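Local coordinates for predicted protein (Acinetobacter sp. RUH2624, PDB 4MEA) that probably hydrolyses epoxides as a secreted Cif-type virulence factor with the alpha/beta hydrolase fold, at residues A[10-13]-A[14-17]; A[216-219]-A[220-224]. All blocks are in the same frame, centred on the assembly; numbering follows the deposited sequence.

Contact 1 of 2, residues A[10-13]-A[14-17]; sequences DTPP and AVSQ
Val15 CG2 sits above the plane of the Pro12 pyrrolidine ring but displaced outward past its rim near CG, with a closest approach of 4.0 Å from CG2 to Pro12 CB; the two side chains run alongside each other and point the same way. This is the amino-terminal start of helix 13-25, with Pro12 at the N-cap and Pro13 as the first helical residue, where the missing N-H of a proline costs the helix no hydrogen bond. The carbonyls of the two prolines accept the first i to i+4 backbone bonds: Ser16 N donates to Pro12 O at 3.0 Å and Gln17 N to Pro13 O at 2.9 Å.

On the approach to the helix, Thr11 turns its methyl inward. With chi1 at -45°, CG2 is anti to the backbone N and touches two first-turn side chains from different directions, 3.7 Å from Val15 CG1 and 3.6 Å from Ser16 OG. The Thr11 and Val15 side chains cross at about a right angle. Ser16 is the buried member of this otherwise largely exposed cap, and its hydroxyl is well engaged: it bonds to Asn201 ND2 on helix 200-211 as well as to a water. Further along, Gln17 sends its amide away from the cap, where NE2 bonds to Asn21 OD1 one turn on. The water ties the incoming loop to the first turn, accepting from Ser16 OG at 2.6 Å and donating to Thr11 O at 2.9 Å.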
loop_
_atom_site.group_PDB
_atom_site.type_symbol
_atom_site.label_atom_id
_atom_site.label_comp_id
_atom_site.label_asym_id
_atom_site.label_seq_id
_atom_site.Cartn_x
_atom_site.Cartn_y
_atom_site.Cartn_z
ATOM N N ASP A 10 -13.010 -15.408 7.397
ATOM C CA ASP A 10 -14.020 -15.550 6.355
ATOM C C ASP A 10 -15.424 -15.303 6.910
ATOM O O ASP A 10 -16.416 -15.698 6.315
ATOM C CB ASP A 10 -13.911 -16.903 5.631
ATOM C CG ASP A 10 -14.124 -18.094 6.556
ATOM O OD1 ASP A 10 -14.824 -17.947 7.582
ATOM O OD2 ASP A 10 -13.596 -19.186 6.242
ATOM N N THR A 11 -15.499 -14.628 8.048
ATOM C CA THR A 11 -16.798 -14.232 8.603
ATOM C C THR A 11 -17.570 -13.364 7.618
ATOM O O THR A 11 -17.012 -12.434 7.044
ATOM C CB THR A 11 -16.608 -13.458 9.907
ATOM O OG1 THR A 11 -15.636 -14.137 10.715
ATOM C CG2 THR A 11 -17.931 -13.334 10.667
ATOM N N PRO A 12 -18.857 -13.678 7.402
ATOM C CA PRO A 12 -19.686 -12.856 6.516
ATOM C C PRO A 12 -19.848 -11.458 7.096
ATOM O O PRO A 12 -20.030 -11.320 8.307
ATOM C CB PRO A 12 -21.033 -13.588 6.510
ATOM C CG PRO A 12 -20.698 -15.004 6.858
ATOM C CD PRO A 12 -19.566 -14.892 7.852
ATOM N N PRO A 13 -19.743 -10.429 6.245
ATOM C CA PRO A 13 -19.876 -9.037 6.696
ATOM C C PRO A 13 -21.140 -8.798 7.550
ATOM O O PRO A 13 -21.109 -7.997 8.484
ATOM C CB PRO A 13 -19.969 -8.262 5.380
ATOM C CG PRO A 13 -19.163 -9.083 4.403
ATOM C CD PRO A 13 -19.314 -10.527 4.834
ATOM N N ALA A 14 -22.236 -9.479 7.231
ATOM C CA ALA A 14 -23.490 -9.278 7.958
ATOM C C ALA A 14 -23.371 -9.808 9.372
ATOM O O ALA A 14 -23.904 -9.223 10.315
ATOM C CB ALA A 14 -24.646 -9.954 7.236
ATOM N N VAL A 15 -22.668 -10.926 9.516
ATOM C CA VAL A 15 -22.423 -11.519 10.829
ATOM C C VAL A 15 -21.523 -10.590 11.661
ATOM O O VAL A 15 -21.812 -10.304 12.829
ATOM C CB VAL A 15 -21.827 -12.948 10.696
ATOM C CG1 VAL A 15 -21.327 -13.462 12.029
ATOM C CG2 VAL A 15 -22.860 -13.905 10.092
ATOM N N SER A 16 -20.452 -10.087 11.051
ATOM C CA SER A 16 -19.611 -9.088 11.713
ATOM C C SER A 16 -20.398 -7.853 12.168
ATOM O O SER A 16 -20.174 -7.335 13.261
ATOM C CB SER A 16 -18.465 -8.656 10.798
ATOM O OG SER A 16 -17.593 -9.743 10.554
ATOM N N GLN A 17 -21.306 -7.368 11.324
ATOM C CA GLN A 17 -22.096 -6.190 11.667
ATOM C C GLN A 17 -22.935 -6.431 12.939
ATOM O O GLN A 17 -23.107 -5.527 13.761
ATOM C CB GLN A 17 -22.989 -5.772 10.495
ATOM C CG GLN A 17 -23.780 -4.474 10.736
ATOM C CD GLN A 17 -22.881 -3.304 11.111
ATOM O OE1 GLN A 17 -21.939 -2.977 10.395
ATOM N NE2 GLN A 17 -23.165 -2.679 12.247
HETATM O O HOH W 1 -16.548 -9.861 8.189
#

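Contact 2 of 2, residues A[216-219]-A[220-224]; sequences EIFT and PELLA
Thr219 OG1 accepts from Leu222 N at 3.2 Å, and the N-H...O angle of 166° makes this a straight side-chain N-cap bond at the start of helix 220-227. The threonine's own carbonyl begins the regular helical pattern: Leu223 N donates to Thr219 O at 2.9 Å. A chi1 of 65° sets OG1 between the backbone N and the carbonyl carbon, from where it can turn in over the first turn; it also rests 3.5 Å from Leu222 CB. Pro220, with no N-H to offer, fills the first helical position.

Around this polar cap the two leucines reach back to the preceding loop. Leu222 CD2 touches Ile217 O at 3.4 Å and Ile217 CG2 at 3.8 Å, the two side chains lying side by side. The same methyl meets Phe218 CD1 at 3.9 Å. Leu223 crosses Phe218 at about a right angle, with CD2 against the phenylalanine CB and CD1 against its carbonyl oxygen. Ile217 CG2 stands over the centre of one face of the Phe218 ring, 4.2 Å above the plane. An inverse gamma turn centred on Phe218, with a weak Thr219 N to Ile217 O bond, bends the loop into the cap.

Further out, Phe218 and Leu223 both pack on Ile208 of helix 200-211, and Leu223 also on Ser205. The Phe218 ring meets Trp306 with the planes steeply inclined, while Phe218 and Leu222 both touch Glu309, joining this turn to helix 307-323 beyond the last strand of the central sheet.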
loop_
_atom_site.group_PDB
_atom_site.type_symbol
_atom_site.label_atom_id
_atom_site.label_comp_id
_atom_site.label_asym_id
_atom_site.label_seq_id
_atom_site.Cartn_x
_atom_site.Cartn_y
_atom_site.Cartn_z
ATOM N N GLU A 216 -2.223 -13.853 19.975
ATOM C CA GLU A 216 -3.237 -14.671 20.650
ATOM C C GLU A 216 -4.240 -13.840 21.454
ATOM O O GLU A 216 -5.361 -14.278 21.743
ATOM C CB GLU A 216 -2.562 -15.728 21.550
ATOM C CG GLU A 216 -1.787 -15.169 22.751
ATOM C CD GLU A 216 -0.380 -14.658 22.404
ATOM O OE1 GLU A 216 0.142 -14.972 21.311
ATOM O OE2 GLU A 216 0.209 -13.937 23.243
ATOM N N ILE A 217 -3.825 -12.636 21.816
ATOM C CA ILE A 217 -4.645 -11.745 22.619
ATOM C C ILE A 217 -5.866 -11.273 21.832
ATOM O O ILE A 217 -6.908 -10.934 22.403
ATOM C CB ILE A 217 -3.795 -10.531 23.070
ATOM C CG1 ILE A 217 -2.897 -10.924 24.248
ATOM C CG2 ILE A 217 -4.660 -9.335 23.431
ATOM C CD1 ILE A 217 -1.706 -9.976 24.444
ATOM N N PHE A 218 -5.741 -11.246 20.512
ATOM C CA PHE A 218 -6.776 -10.623 19.696
ATOM C C PHE A 218 -7.849 -11.615 19.290
ATOM O O PHE A 218 -7.911 -12.062 18.147
ATOM C CB PHE A 218 -6.159 -9.855 18.520
ATOM C CG PHE A 218 -5.283 -8.719 18.972
ATOM C CD1 PHE A 218 -5.830 -7.471 19.242
ATOM C CD2 PHE A 218 -3.932 -8.918 19.199
ATOM C CE1 PHE A 218 -5.036 -6.431 19.700
ATOM C CE2 PHE A 218 -3.130 -7.885 19.662
ATOM C CZ PHE A 218 -3.683 -6.640 19.910
ATOM N N THR A 219 -8.680 -11.956 20.271
ATOM C CA THR A 219 -9.823 -12.835 20.074
ATOM C C THR A 219 -10.845 -12.161 19.178
ATOM O O THR A 219 -10.785 -10.950 18.956
ATOM C CB THR A 219 -10.501 -13.159 21.417
ATOM O OG1 THR A 219 -11.059 -11.955 21.968
ATOM C CG2 THR A 219 -9.493 -13.729 22.385
ATOM N N PRO A 220 -11.796 -12.945 18.652
ATOM C CA PRO A 220 -12.810 -12.342 17.784
ATOM C C PRO A 220 -13.617 -11.252 18.506
ATOM O O PRO A 220 -13.990 -10.256 17.872
ATOM C CB PRO A 220 -13.700 -13.535 17.412
ATOM C CG PRO A 220 -12.771 -14.717 17.483
ATOM C CD PRO A 220 -11.839 -14.419 18.633
ATOM N N GLU A 221 -13.866 -11.424 19.805
ATOM C CA GLU A 221 -14.657 -10.442 20.560
ATOM C C GLU A 221 -13.876 -9.171 20.844
ATOM O O GLU A 221 -14.428 -8.071 20.767
ATOM C CB GLU A 221 -15.194 -11.028 21.873
ATOM C CG GLU A 221 -15.565 -9.973 22.927
ATOM C CD GLU A 221 -16.740 -9.089 22.515
ATOM O OE1 GLU A 221 -17.479 -9.468 21.579
ATOM O OE2 GLU A 221 -16.927 -8.012 23.129
ATOM N N LEU A 222 -12.597 -9.312 21.194
ATOM C CA LEU A 222 -11.749 -8.129 21.354
ATOM C C LEU A 222 -11.636 -7.384 20.018
ATOM O O LEU A 222 -11.725 -6.157 19.968
ATOM C CB LEU A 222 -10.362 -8.492 21.893
ATOM C CG LEU A 222 -9.402 -7.296 21.987
ATOM C CD1 LEU A 222 -9.917 -6.221 22.945
ATOM C CD2 LEU A 222 -8.010 -7.744 22.408
ATOM N N LEU A 223 -11.449 -8.127 18.931
ATOM C CA LEU A 223 -11.368 -7.496 17.623
ATOM C C LEU A 223 -12.659 -6.747 17.288
ATOM O O LEU A 223 -12.613 -5.612 16.811
ATOM C CB LEU A 223 -10.983 -8.509 16.533
ATOM C CG LEU A 223 -9.516 -8.974 16.570
ATOM C CD1 LEU A 223 -9.279 -10.184 15.654
ATOM C CD2 LEU A 223 -8.543 -7.835 16.221
ATOM N N ALA A 224 -13.810 -7.366 17.549
ATOM C CA ALA A 224 -15.088 -6.699 17.312
ATOM C C ALA A 224 -15.178 -5.365 18.069
ATOM O O ALA A 224 -15.675 -4.366 17.536
ATOM C CB ALA A 224 -16.263 -7.620 17.688
#

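Contact 1 and contact 2 are both helix starts with a proline in the first helical position, but only contact 2 has a side-chain capping bond. Their centres are 15 Å apart and their nearest atoms about 6 Å, without touching. Helix 200-211 connects them: Asn201 binds the Ser16 hydroxyl of contact 1, while Ser205 and Ile208 receive contact 2. Contact 1 is peripheral, its centre 26 Å from that of the chain, against 19 Å for contact 2. The latter belongs to the helical insertion between strands 151-157 and 267-272, consistent with the cap domain of epoxide hydrolases, and through Trp306 it borders a loop that in this fold usually carries the catalytic histidine.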